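Local coordinates for protein cGAS/DncV-like nucleotidyltransferase in E. coli homolog (Elizabethkingia meningoseptica ATCC 13253 = NBRC 12535, PDB 6E0O) that synthesises cyclic dinucleotides, probably 3',3'-c-di-AMP and c-di-GMP from ATP and GTP, as second messengers of a CBASS defence against bacteriophage, at residues T31-A36 against N111-S116. Numbering follows the deposited sequence.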
loop_
_atom_site.group_PDB
_atom_site.type_symbol
_atom_site.label_atom_id
_atom_site.label_comp_id
_atom_site.label_asym_id
_atom_site.label_seq_id
_atom_site.Cartn_x
_atom_site.Cartn_y
_atom_site.Cartn_z
ATOM N N THR A 31 2.453 -13.031 -14.974
ATOM C CA THR A 31 3.834 -13.481 -14.890
ATOM C C THR A 31 4.270 -14.153 -16.186
ATOM O O THR A 31 5.352 -13.859 -16.704
ATOM C CB THR A 31 3.994 -14.414 -13.692
ATOM O OG1 THR A 31 3.745 -13.681 -12.484
ATOM C CG2 THR A 31 5.386 -14.995 -13.639
ATOM N N ALA A 32 3.423 -15.025 -16.747
ATOM C CA ALA A 32 3.788 -15.707 -17.987
ATOM C C ALA A 32 4.000 -14.700 -19.115
ATOM O O ALA A 32 4.964 -14.803 -19.881
ATOM C CB ALA A 32 2.721 -16.739 -18.360
ATOM N N ALA A 33 3.114 -13.712 -19.226
ATOM C CA ALA A 33 3.252 -12.710 -20.278
ATOM C C ALA A 33 4.558 -11.937 -20.137
ATOM O O ALA A 33 5.244 -11.667 -21.130
ATOM C CB ALA A 33 2.046 -11.771 -20.247
ATOM N N LEU A 34 4.926 -11.572 -18.907
ATOM C CA LEU A 34 6.147 -10.802 -18.703
ATOM C C LEU A 34 7.389 -11.657 -18.922
ATOM O O LEU A 34 8.361 -11.198 -19.531
ATOM C CB LEU A 34 6.140 -10.184 -17.308
ATOM C CG LEU A 34 5.011 -9.188 -17.053
ATOM C CD1 LEU A 34 5.028 -8.758 -15.587
ATOM C CD2 LEU A 34 5.098 -7.981 -17.965
ATOM N N ARG A 35 7.378 -12.902 -18.441
ATOM C CA ARG A 35 8.543 -13.763 -18.622
ATOM C C ARG A 35 8.797 -14.040 -20.096
ATOM O O ARG A 35 9.950 -14.224 -20.506
ATOM C CB ARG A 35 8.362 -15.082 -17.873
ATOM C CG ARG A 35 8.288 -14.965 -16.363
ATOM C CD ARG A 35 9.618 -14.606 -15.744
ATOM N NE ARG A 35 9.456 -14.373 -14.310
ATOM C CZ ARG A 35 10.357 -13.767 -13.543
ATOM N NH1 ARG A 35 11.497 -13.349 -14.063
ATOM N NH2 ARG A 35 10.107 -13.569 -12.257
ATOM N N ALA A 36 7.740 -14.093 -20.913
ATOM C CA ALA A 36 7.927 -14.362 -22.336
ATOM C C ALA A 36 8.834 -13.326 -22.987
ATOM O O ALA A 36 9.569 -13.645 -23.926
ATOM C CB ALA A 36 6.577 -14.412 -23.051
ATOM N N ASN A 111 0.389 -8.117 -25.982
ATOM C CA ASN A 111 0.448 -9.275 -26.866
ATOM C C ASN A 111 -0.441 -10.395 -26.363
ATOM O O ASN A 111 -0.952 -11.176 -27.171
ATOM C CB ASN A 111 1.877 -9.795 -26.996
ATOM C CG ASN A 111 2.736 -8.913 -27.848
ATOM O OD1 ASN A 111 2.229 -8.160 -28.678
ATOM N ND2 ASN A 111 4.047 -9.006 -27.665
ATOM N N VAL A 112 -0.637 -10.481 -25.045
ATOM C CA VAL A 112 -1.426 -11.540 -24.415
ATOM C C VAL A 112 -2.831 -11.075 -24.079
ATOM O O VAL A 112 -3.805 -11.773 -24.353
ATOM C CB VAL A 112 -0.708 -12.065 -23.153
ATOM C CG1 VAL A 112 -1.620 -13.019 -22.367
ATOM C CG2 VAL A 112 0.601 -12.732 -23.528
ATOM N N PHE A 113 -2.955 -9.908 -23.458
ATOM C CA PHE A 113 -4.223 -9.456 -22.899
ATOM C C PHE A 113 -4.934 -8.436 -23.774
ATOM O O PHE A 113 -6.029 -7.991 -23.410
ATOM C CB PHE A 113 -3.996 -8.875 -21.500
ATOM C CG PHE A 113 -3.354 -9.835 -20.549
ATOM C CD1 PHE A 113 -4.086 -10.861 -20.003
ATOM C CD2 PHE A 113 -2.022 -9.708 -20.196
ATOM C CE1 PHE A 113 -3.504 -11.748 -19.125
ATOM C CE2 PHE A 113 -1.433 -10.593 -19.314
ATOM C CZ PHE A 113 -2.172 -11.617 -18.791
ATOM N N THR A 114 -4.323 -8.053 -24.899
ATOM C CA THR A 114 -4.892 -7.167 -25.911
ATOM C C THR A 114 -5.655 -6.001 -25.296
ATOM O O THR A 114 -5.051 -5.154 -24.627
ATOM C CB THR A 114 -5.703 -7.955 -26.954
ATOM O OG1 THR A 114 -6.912 -8.472 -26.386
ATOM C CG2 THR A 114 -4.877 -9.121 -27.510
ATOM N N THR A 115 -6.968 -5.947 -25.509
ATOM C CA THR A 115 -7.742 -4.760 -25.175
ATOM C C THR A 115 -7.916 -4.549 -23.679
ATOM O O THR A 115 -8.402 -3.486 -23.284
ATOM C CB THR A 115 -9.109 -4.837 -25.857
ATOM O OG1 THR A 115 -9.768 -6.047 -25.459
ATOM C CG2 THR A 115 -8.946 -4.820 -27.369
ATOM N N SER A 116 -7.536 -5.517 -22.844
ATOM C CA SER A 116 -7.577 -5.330 -21.401
ATOM C C SER A 116 -6.421 -4.494 -20.863
ATOM O O SER A 116 -6.425 -4.156 -19.675
ATOM C CB SER A 116 -7.562 -6.687 -20.694
ATOM O OG SER A 116 -8.706 -7.461 -21.028
#
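Ala33 meets Val112 and Phe113 where two helices of the nucleotidyltransferase domain, 21-38 and 98-113, pack together, away from the nucleotide and magnesium sites. Alanine suits this place because its single methyl lets the end of helix 98-113 come close: the CA atoms of Ala33 and Val112 are 6.4 Å apart. Phe113 is the side chain to follow. Its CB leaves the backbone roughly across the line to Ala33, but with CG anti to the carbonyl carbon (chi1 -57°) the ring swings back toward helix 21-38. There its CE2 reaches Ala33 CB at 3.8 Å, an oblique approach. One face lies under Val112 CG1, which sits 3.7 Å above the plane and over the ring centre, while the side chain also touches Gln29 and Ile30, about a helical turn before Ala33, and Arg132. A large flat apolar group is apt here, since it reaches across to the neighbouring helix from the last turn of its own. Beyond it the chain leaves the helix at Thr114 with positive phi. Beta-branched Val112 divides its work: CG1 lies over the ring of Phe113, and its other methyl, CG2, beside the backbone N, touches Ala33 CB at 3.7 Å.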